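Long-range contacts in endoglucanase (Fervidobacterium pennivorans DSM 9078, PDB 6KDD), which probably hydrolyses beta-glucosidic linkages in glucans such as cellulose, as a family 5 glycoside hydrolase: residues P72-D77 against G116-E121; T97-T102 against N136-I141; Q125-F130 against E167-R172. All coordinates share one frame; numbering follows the deposited sequence.

Contact 1: residues P72-D77 against G116-E121; sequences PPYDID and GNVLVE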
loop_
_atom_site.group_PDB
_atom_site.type_symbol
_atom_site.label_atom_id
_atom_site.label_comp_id
_atom_site.label_asym_id
_atom_site.label_seq_id
_atom_site.Cartn_x
_atom_site.Cartn_y
_atom_site.Cartn_z
ATOM N N PRO A 72 22.079 15.078 -9.286
ATOM C CA PRO A 72 20.865 15.304 -10.075
ATOM C C PRO A 72 21.169 14.803 -11.491
ATOM O O PRO A 72 22.345 14.736 -11.868
ATOM C CB PRO A 72 20.589 16.809 -9.944
ATOM C CG PRO A 72 21.386 17.235 -8.720
ATOM C CD PRO A 72 22.583 16.307 -8.650
ATOM N N PRO A 73 20.153 14.373 -12.290
ATOM C CA PRO A 73 18.750 14.376 -11.865
ATOM C C PRO A 73 18.344 13.038 -11.232
ATOM O O PRO A 73 17.181 12.638 -11.337
ATOM C CB PRO A 73 18.007 14.658 -13.186
ATOM C CG PRO A 73 18.908 14.047 -14.259
ATOM C CD PRO A 73 20.301 13.915 -13.677
ATOM N N TYR A 74 19.335 12.361 -10.621
ATOM C CA TYR A 74 19.167 11.209 -9.750
ATOM C C TYR A 74 18.644 10.012 -10.544
ATOM O O TYR A 74 17.574 9.468 -10.224
ATOM C CB TYR A 74 18.235 11.568 -8.590
ATOM C CG TYR A 74 18.536 12.898 -7.944
ATOM C CD1 TYR A 74 19.666 13.070 -7.154
ATOM C CD2 TYR A 74 17.681 13.979 -8.124
ATOM C CE1 TYR A 74 19.937 14.291 -6.552
ATOM C CE2 TYR A 74 17.943 15.202 -7.528
ATOM C CZ TYR A 74 19.072 15.356 -6.743
ATOM O OH TYR A 74 19.303 16.571 -6.159
ATOM N N ASP A 75 19.437 9.599 -11.545
ATOM C CA ASP A 75 19.019 8.588 -12.507
ATOM C C ASP A 75 18.800 7.287 -11.756
ATOM O O ASP A 75 19.669 6.860 -11.004
ATOM C CB ASP A 75 20.054 8.350 -13.610
ATOM C CG ASP A 75 20.164 9.483 -14.619
ATOM O OD1 ASP A 75 19.212 10.315 -14.745
ATOM O OD2 ASP A 75 21.193 9.520 -15.284
ATOM N N ILE A 76 17.619 6.692 -11.944
ATOM C CA ILE A 76 17.390 5.353 -11.433
ATOM C C ILE A 76 18.282 4.447 -12.250
ATOM O O ILE A 76 18.331 4.572 -13.484
ATOM C CB ILE A 76 15.903 4.943 -11.579
ATOM C CG1 ILE A 76 15.013 5.813 -10.697
ATOM C CG2 ILE A 76 15.708 3.451 -11.296
ATOM C CD1 ILE A 76 13.581 5.899 -11.162
ATOM N N ASP A 77 18.926 3.514 -11.563
ATOM C CA ASP A 77 19.733 2.500 -12.205
ATOM C C ASP A 77 18.891 1.747 -13.244
ATOM O O ASP A 77 17.775 1.329 -12.952
ATOM C CB ASP A 77 20.309 1.627 -11.107
ATOM C CG ASP A 77 20.890 0.324 -11.587
ATOM O OD1 ASP A 77 20.610 -0.074 -12.737
ATOM O OD2 ASP A 77 21.631 -0.274 -10.808
ATOM N N GLY A 116 12.742 16.228 -0.917
ATOM C CA GLY A 116 11.493 16.375 -1.643
ATOM C C GLY A 116 11.741 16.368 -3.149
ATOM O O GLY A 116 10.985 15.761 -3.909
ATOM N N ASN A 117 12.837 17.008 -3.584
ATOM C CA ASN A 117 12.999 17.170 -5.021
ATOM C C ASN A 117 13.582 15.886 -5.625
ATOM O O ASN A 117 13.502 15.663 -6.838
ATOM C CB ASN A 117 13.694 18.483 -5.413
ATOM C CG ASN A 117 15.082 18.677 -4.830
ATOM O OD1 ASN A 117 15.912 17.767 -4.835
ATOM N ND2 ASN A 117 15.360 19.884 -4.348
ATOM N N VAL A 118 14.167 15.041 -4.779
ATOM C CA VAL A 118 14.602 13.724 -5.230
ATOM C C VAL A 118 13.377 12.851 -5.515
ATOM O O VAL A 118 13.340 12.184 -6.557
ATOM C CB VAL A 118 15.539 13.038 -4.227
ATOM C CG1 VAL A 118 15.894 11.610 -4.638
ATOM C CG2 VAL A 118 16.788 13.847 -3.966
ATOM N N LEU A 119 12.402 12.845 -4.584
ATOM C CA LEU A 119 11.125 12.176 -4.835
ATOM C C LEU A 119 10.525 12.690 -6.148
ATOM O O LEU A 119 9.968 11.917 -6.910
ATOM C CB LEU A 119 10.118 12.350 -3.686
ATOM C CG LEU A 119 8.804 11.543 -3.817
ATOM C CD1 LEU A 119 9.073 10.036 -3.809
ATOM C CD2 LEU A 119 7.763 11.923 -2.771
ATOM N N VAL A 120 10.606 14.007 -6.395
ATOM C CA VAL A 120 10.014 14.585 -7.589
ATOM C C VAL A 120 10.658 13.955 -8.828
ATOM O O VAL A 120 9.942 13.572 -9.754
ATOM C CB VAL A 120 10.063 16.137 -7.600
ATOM C CG1 VAL A 120 9.809 16.688 -9.006
ATOM C CG2 VAL A 120 9.014 16.728 -6.666
ATOM N N GLU A 121 11.991 13.809 -8.796
ATOM C CA GLU A 121 12.761 13.336 -9.937
ATOM C C GLU A 121 12.610 11.829 -10.129
ATOM O O GLU A 121 12.629 11.335 -11.263
ATOM C CB GLU A 121 14.240 13.700 -9.787
ATOM C CG GLU A 121 14.525 15.181 -10.071
ATOM C CD GLU A 121 13.888 15.755 -11.332
ATOM O OE1 GLU A 121 14.017 15.134 -12.414
ATOM O OE2 GLU A 121 13.219 16.795 -11.234
#

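Contact 2: residues T97-T102 against N136-I141; sequences TVIINT and NLFFEI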
loop_
_atom_site.group_PDB
_atom_site.type_symbol
_atom_site.label_atom_id
_atom_site.label_comp_id
_atom_site.label_asym_id
_atom_site.label_seq_id
_atom_site.Cartn_x
_atom_site.Cartn_y
_atom_site.Cartn_z
ATOM N N THR A 97 -4.745 -5.629 -11.742
ATOM C CA THR A 97 -4.439 -4.229 -11.556
ATOM C C THR A 97 -3.166 -4.127 -10.711
ATOM O O THR A 97 -2.934 -4.941 -9.806
ATOM C CB THR A 97 -5.619 -3.514 -10.886
ATOM O OG1 THR A 97 -6.778 -3.648 -11.731
ATOM C CG2 THR A 97 -5.300 -2.069 -10.540
ATOM N N VAL A 98 -2.317 -3.176 -11.063
ATOM C CA VAL A 98 -1.007 -3.075 -10.421
ATOM C C VAL A 98 -0.818 -1.665 -9.874
ATOM O O VAL A 98 -0.991 -0.683 -10.590
ATOM C CB VAL A 98 0.172 -3.429 -11.349
ATOM C CG1 VAL A 98 1.491 -3.372 -10.572
ATOM C CG2 VAL A 98 0.016 -4.770 -12.005
ATOM N N ILE A 99 -0.401 -1.582 -8.618
ATOM C CA ILE A 99 -0.044 -0.319 -8.015
ATOM C C ILE A 99 1.440 -0.385 -7.670
ATOM O O ILE A 99 1.879 -1.293 -6.938
ATOM C CB ILE A 99 -0.865 -0.052 -6.741
ATOM C CG1 ILE A 99 -2.352 0.043 -7.063
ATOM C CG2 ILE A 99 -0.296 1.208 -6.068
ATOM C CD1 ILE A 99 -3.292 -0.383 -5.943
ATOM N N ILE A 100 2.186 0.587 -8.202
ATOM C CA ILE A 100 3.586 0.748 -7.828
ATOM C C ILE A 100 3.728 2.055 -7.042
ATOM O O ILE A 100 3.109 3.080 -7.365
ATOM C CB ILE A 100 4.528 0.719 -9.052
ATOM C CG1 ILE A 100 4.153 1.774 -10.104
ATOM C CG2 ILE A 100 4.563 -0.683 -9.667
ATOM C CD1 ILE A 100 5.258 1.991 -11.143
ATOM N N ASN A 101 4.593 2.012 -6.029
ATOM C CA ASN A 101 4.792 3.191 -5.209
ATOM C C ASN A 101 6.282 3.524 -5.112
ATOM O O ASN A 101 7.136 2.894 -5.751
ATOM C CB ASN A 101 4.152 3.006 -3.825
ATOM C CG ASN A 101 4.951 2.076 -2.938
ATOM O OD1 ASN A 101 6.122 1.779 -3.202
ATOM N ND2 ASN A 101 4.316 1.615 -1.869
ATOM N N THR A 102 6.577 4.525 -4.258
ATOM C CA THR A 102 7.885 4.661 -3.651
ATOM C C THR A 102 7.699 4.395 -2.146
ATOM O O THR A 102 6.701 4.808 -1.568
ATOM C CB THR A 102 8.487 6.055 -3.935
ATOM O OG1 THR A 102 8.671 6.137 -5.350
ATOM C CG2 THR A 102 9.808 6.299 -3.229
ATOM N N ASN A 136 -4.621 0.153 -16.130
ATOM C CA ASN A 136 -4.726 -0.608 -14.890
ATOM C C ASN A 136 -3.372 -0.721 -14.159
ATOM O O ASN A 136 -3.236 -1.580 -13.275
ATOM C CB ASN A 136 -5.417 -1.962 -15.123
ATOM C CG ASN A 136 -4.707 -2.822 -16.150
ATOM O OD1 ASN A 136 -4.024 -2.312 -17.020
ATOM N ND2 ASN A 136 -4.828 -4.126 -16.014
ATOM N N LEU A 137 -2.377 0.086 -14.561
ATOM C CA LEU A 137 -1.182 0.343 -13.763
ATOM C C LEU A 137 -1.390 1.711 -13.115
ATOM O O LEU A 137 -1.573 2.723 -13.830
ATOM C CB LEU A 137 0.072 0.371 -14.660
ATOM C CG LEU A 137 1.337 0.871 -13.938
ATOM C CD1 LEU A 137 1.691 -0.103 -12.807
ATOM C CD2 LEU A 137 2.504 1.104 -14.917
ATOM N N PHE A 138 -1.468 1.724 -11.786
ATOM C CA PHE A 138 -1.604 2.962 -11.031
ATOM C C PHE A 138 -0.293 3.300 -10.334
ATOM O O PHE A 138 0.528 2.409 -10.048
ATOM C CB PHE A 138 -2.700 2.858 -9.959
ATOM C CG PHE A 138 -4.106 2.520 -10.376
ATOM C CD1 PHE A 138 -4.499 2.441 -11.721
ATOM C CD2 PHE A 138 -5.064 2.275 -9.395
ATOM C CE1 PHE A 138 -5.799 2.082 -12.065
ATOM C CE2 PHE A 138 -6.368 1.948 -9.743
ATOM C CZ PHE A 138 -6.738 1.881 -11.079
ATOM N N PHE A 139 -0.097 4.608 -10.075
ATOM C CA PHE A 139 1.085 5.102 -9.381
ATOM C C PHE A 139 0.690 5.540 -7.960
ATOM O O PHE A 139 -0.440 5.975 -7.738
ATOM C CB PHE A 139 1.681 6.333 -10.061
ATOM C CG PHE A 139 2.235 6.123 -11.442
ATOM C CD1 PHE A 139 2.570 4.848 -11.917
ATOM C CD2 PHE A 139 2.397 7.211 -12.281
ATOM C CE1 PHE A 139 3.069 4.656 -13.203
ATOM C CE2 PHE A 139 2.895 7.013 -13.567
ATOM C CZ PHE A 139 3.238 5.746 -14.025
ATOM N N GLU A 140 1.613 5.377 -6.993
ATOM C CA GLU A 140 1.308 5.808 -5.633
ATOM C C GLU A 140 2.522 6.601 -5.160
ATOM O O GLU A 140 3.629 6.085 -5.071
ATOM C CB GLU A 140 0.961 4.606 -4.738
ATOM C CG GLU A 140 0.851 4.998 -3.255
ATOM C CD GLU A 140 0.657 3.793 -2.338
ATOM O OE1 GLU A 140 0.832 2.642 -2.817
ATOM O OE2 GLU A 140 0.311 4.000 -1.138
ATOM N N ILE A 141 2.336 7.905 -4.935
ATOM C CA ILE A 141 3.514 8.765 -4.797
ATOM C C ILE A 141 4.441 8.311 -3.669
ATOM O O ILE A 141 5.654 8.183 -3.846
ATOM C CB ILE A 141 3.067 10.234 -4.607
ATOM C CG1 ILE A 141 2.422 10.719 -5.911
ATOM C CG2 ILE A 141 4.267 11.086 -4.193
ATOM C CD1 ILE A 141 1.920 12.147 -5.885
HETATM O O HOH W 1 -7.111 -4.964 -13.930
#

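Contact 3: residues Q125-F130 against E167-R172; sequences QIAKFF and ESNPTR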
loop_
_atom_site.group_PDB
_atom_site.type_symbol
_atom_site.label_atom_id
_atom_site.label_comp_id
_atom_site.label_asym_id
_atom_site.label_seq_id
_atom_site.Cartn_x
_atom_site.Cartn_y
_atom_site.Cartn_z
ATOM N N GLN A 125 10.999 10.117 -13.670
ATOM C CA GLN A 125 11.574 9.015 -14.411
ATOM C C GLN A 125 10.593 7.853 -14.526
ATOM O O GLN A 125 10.488 7.226 -15.587
ATOM C CB GLN A 125 12.856 8.558 -13.745
ATOM C CG GLN A 125 13.987 9.557 -13.957
ATOM C CD GLN A 125 15.114 9.104 -13.079
ATOM O OE1 GLN A 125 15.900 8.252 -13.452
ATOM N NE2 GLN A 125 15.164 9.641 -11.864
ATOM N N ILE A 126 9.909 7.534 -13.421
ATOM C CA ILE A 126 9.066 6.344 -13.432
ATOM C C ILE A 126 7.916 6.661 -14.369
ATOM O O ILE A 126 7.490 5.821 -15.167
ATOM C CB ILE A 126 8.541 6.008 -12.019
ATOM C CG1 ILE A 126 9.674 5.677 -11.056
ATOM C CG2 ILE A 126 7.502 4.879 -12.072
ATOM C CD1 ILE A 126 9.245 5.741 -9.576
ATOM N N ALA A 127 7.373 7.862 -14.200
ATOM C CA ALA A 127 6.214 8.288 -14.966
ATOM C C ALA A 127 6.545 8.252 -16.456
ATOM O O ALA A 127 5.713 7.813 -17.255
ATOM C CB ALA A 127 5.747 9.657 -14.503
ATOM N N LYS A 128 7.777 8.641 -16.798
ATOM C CA LYS A 128 8.199 8.658 -18.193
ATOM C C LYS A 128 8.348 7.231 -18.706
ATOM O O LYS A 128 7.845 6.904 -19.774
ATOM C CB LYS A 128 9.537 9.379 -18.360
ATOM C CG LYS A 128 9.393 10.881 -18.572
ATOM C CD LYS A 128 10.677 11.587 -18.950
ATOM C CE LYS A 128 10.488 13.078 -19.112
ATOM N NZ LYS A 128 11.674 13.814 -18.618
ATOM N N PHE A 129 9.043 6.397 -17.925
ATOM C CA PHE A 129 9.238 4.999 -18.259
ATOM C C PHE A 129 7.921 4.258 -18.504
ATOM O O PHE A 129 7.848 3.485 -19.462
ATOM C CB PHE A 129 10.094 4.333 -17.175
ATOM C CG PHE A 129 10.591 2.963 -17.551
ATOM C CD1 PHE A 129 9.814 1.834 -17.304
ATOM C CD2 PHE A 129 11.844 2.802 -18.132
ATOM C CE1 PHE A 129 10.288 0.577 -17.655
ATOM C CE2 PHE A 129 12.315 1.544 -18.473
ATOM C CZ PHE A 129 11.541 0.432 -18.219
ATOM N N PHE A 130 6.887 4.482 -17.654
ATOM C CA PHE A 130 5.651 3.721 -17.754
ATOM C C PHE A 130 4.530 4.493 -18.474
ATOM O O PHE A 130 3.367 4.123 -18.388
ATOM C CB PHE A 130 5.199 3.198 -16.369
ATOM C CG PHE A 130 6.080 2.098 -15.833
ATOM C CD1 PHE A 130 5.971 0.790 -16.309
ATOM C CD2 PHE A 130 7.000 2.350 -14.818
ATOM C CE1 PHE A 130 6.799 -0.231 -15.832
ATOM C CE2 PHE A 130 7.813 1.326 -14.331
ATOM C CZ PHE A 130 7.716 0.038 -14.832
ATOM N N GLU A 167 2.532 15.512 -16.326
ATOM C CA GLU A 167 3.104 16.055 -17.549
ATOM C C GLU A 167 3.196 14.945 -18.591
ATOM O O GLU A 167 2.967 15.189 -19.772
ATOM C CB GLU A 167 4.524 16.584 -17.317
ATOM C CG GLU A 167 4.556 17.871 -16.505
ATOM C CD GLU A 167 5.941 18.424 -16.187
ATOM O OE1 GLU A 167 6.010 19.563 -15.708
ATOM O OE2 GLU A 167 6.953 17.732 -16.431
ATOM N N SER A 168 3.567 13.736 -18.145
ATOM C CA SER A 168 3.743 12.605 -19.047
ATOM C C SER A 168 2.590 11.621 -18.917
ATOM O O SER A 168 2.360 10.840 -19.840
ATOM C CB SER A 168 5.065 11.904 -18.828
ATOM O OG SER A 168 5.115 11.387 -17.492
ATOM N N ASN A 169 1.856 11.666 -17.793
ATOM C CA ASN A 169 0.683 10.811 -17.619
ATOM C C ASN A 169 -0.513 11.660 -17.197
ATOM O O ASN A 169 -0.841 11.766 -16.007
ATOM C CB ASN A 169 0.916 9.697 -16.589
ATOM C CG ASN A 169 2.058 8.761 -16.930
ATOM O OD1 ASN A 169 1.817 7.599 -17.205
ATOM N ND2 ASN A 169 3.300 9.221 -16.877
ATOM N N PRO A 170 -1.215 12.306 -18.158
ATOM C CA PRO A 170 -2.280 13.235 -17.803
ATOM C C PRO A 170 -3.496 12.632 -17.095
ATOM O O PRO A 170 -4.203 13.366 -16.419
ATOM C CB PRO A 170 -2.628 13.851 -19.169
ATOM C CG PRO A 170 -2.313 12.746 -20.147
ATOM C CD PRO A 170 -1.002 12.199 -19.616
ATOM N N THR A 171 -3.750 11.315 -17.224
ATOM C CA THR A 171 -4.997 10.739 -16.750
ATOM C C THR A 171 -4.821 9.489 -15.877
ATOM O O THR A 171 -5.819 8.877 -15.501
ATOM C CB THR A 171 -5.932 10.328 -17.902
ATOM O OG1 THR A 171 -5.281 9.333 -18.699
ATOM C CG2 THR A 171 -6.406 11.498 -18.747
ATOM N N ARG A 172 -3.584 9.068 -15.613
ATOM C CA ARG A 172 -3.393 7.813 -14.882
ATOM C C ARG A 172 -3.759 8.036 -13.413
ATOM O O ARG A 172 -3.481 9.096 -12.868
ATOM C CB ARG A 172 -1.936 7.373 -15.013
ATOM C CG ARG A 172 -1.666 5.995 -14.417
ATOM C CD ARG A 172 -0.213 5.595 -14.546
ATOM N NE ARG A 172 0.190 5.565 -15.947
ATOM C CZ ARG A 172 -0.160 4.635 -16.839
ATOM N NH1 ARG A 172 -0.943 3.625 -16.507
ATOM N NH2 ARG A 172 0.250 4.755 -18.092
#

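Contact 1: residues P72-D77 against G116-E121
Tyr74 lies across helix 112-129 in a small surface contact, packing a loop on the periphery of the fold against Val118 and Glu121. Val118 contributes CG2, which sits over the centre of one face of the ring, 3.9 Å from the Tyr74 centroid and 12° off the normal, a CH-pi contact. One turn on, Glu121 comes in at the edge of the ring, its CB 3.8 Å from Tyr74 CD2 and near the ring plane. The opposite face is covered from within the loop, where Pro72 CA stands 3.6 Å above the plane, leaving the ring sandwiched between its own chain and the helix. The peptide bond before Pro73 is cis, consistent with the chain folding back over the ring. In the TIM barrel of this family the loop belongs to the connection between strand 57-60 and helix 78-93, and here it rests on helix 112-129, beyond strand 97-101. Glu121 CG is anti to the carbonyl carbon (chi1 -76°) and the chain bends at chi2, so that OE1 comes back toward the Pro73 ring; Arg124 takes the carboxylate in a salt bridge. Pro73 O, 3.5 Å from Glu121 CB, is buried here without a polar partner. Polar attachment comes instead from Gln125, whose amide bonds Tyr74 O and Ile76 N, while Asp77, at the N-cap of helix 78-93, makes weak OD1 bonds to Asn79 N and Phe80 N.

Contact 2: residues T97-T102 against N136-I141
Val98 is gripped through both its N and its O in this parallel strand pair: Val98 N reaches Asn136 O at 2.9 Å and Val98 O accepts Phe138 N at 2.7 Å, both bonds nearly straight. The ladder continues through Ile100, whose N bonds Phe138 O (3.1 Å) and whose O accepts Glu140 N over a more bent path (2.8 Å, 133° at the hydrogen). Beyond it Thr102 N bonds Glu140 O weakly.

On one face, Thr97 CG2 covers the Phe138 ring toward its rim, 4.3 Å from the centroid, while Glu140 runs extended beside Asn101, its OE1 3.5 Å from Asn101 CB. Arg59 holds that carboxylate by a salt bridge, and Asn101 OD1 accepts from Ile62 N. On the other face, Ile100 lies side by side with Phe139, CG1 to CD1 3.9 Å. Where the strands begin, a water donates to Thr97 OG1, which also bonds Ile19 O, and accepts from Asn136 ND2.

These are the third and fourth strands of the TIM barrel; in family 5 the acid/base residue follows the fourth. Strand 57-60 flanks 97-101, strand 174-177 flanks 137-140, helix 78-93 packs on Val98 and Ile100, and helix 112-129 on Ile100 and Thr102.

Contact 3: residues Q125-F130 against E167-R172
The last turn of helix 112-129 approaches the end of helix 151-168 most closely at Lys128 and Ser168, whose CA atoms are 6.0 Å apart. One hydrogen bond joins the two segments: Asn169 ND2 donates to Ala127 O at 2.8 Å and 166°. The bond is straight at the hydrogen and the acceptor lies in the plane of the asparagine amide, but the donor stands well above the carbonyl plane of Ala127, so the amide comes over the peptide rather than end-on. Ala127 CB faces the same group, 3.4 Å from Asn169 ND2, and also touches Ser168 OG at 3.5 Å. That hydroxyl takes a weak bond from Asn169 ND2. The first torsion of Ser168 (chi1 61°) sets OG between the backbone N and the carbonyl carbon, turned toward the helix.

The other end of the amide is fixed by Arg172. Arg172 NE donates to Asn169 OD1 at 2.9 Å, with the oxygen in the guanidinium plane; NH2 adds a weak second bond. Held at both ends, the amide has its rotation set, and Arg172 acts as second shell, presenting ND2 to the helix. A bend at chi3 (-59°) turns the guanidinium toward the loop after helix 112-129, where NH2 bonds Tyr133 O and NH1 bonds Pro134 O, NH1 also reaching Leu137 O at the start of strand 137-140. Arg172 thus joins two successive helix-to-strand connections, those before strands 137-140 and 174-177. Inward of this lies strand 137-140, where Phe139 packs on Ala127, Asn169 and Arg172, while Phe130 covers Leu137 and reaches Ile100 of strand 97-101.

In the fold
All three contacts belong to one sector of the TIM barrel, around helix 112-129 and the strands on either side of it in sequence. Contacts 1 and 3 both use this helix, and their centres are about 15 Å apart; both segments of contact 1 precede those of contact 3 in the chain, and Gln125 of contact 3 joins the two. Contact 2, in the wall of the barrel, has its centre about 18 Å from that of contact 1 and about 11 Å from that of contact 3, and its segments alternate with those of each. Leu119 packs on Thr102 and Ile141, and Ile126 on Ile100, so the helix links the outer loops with the strand pair.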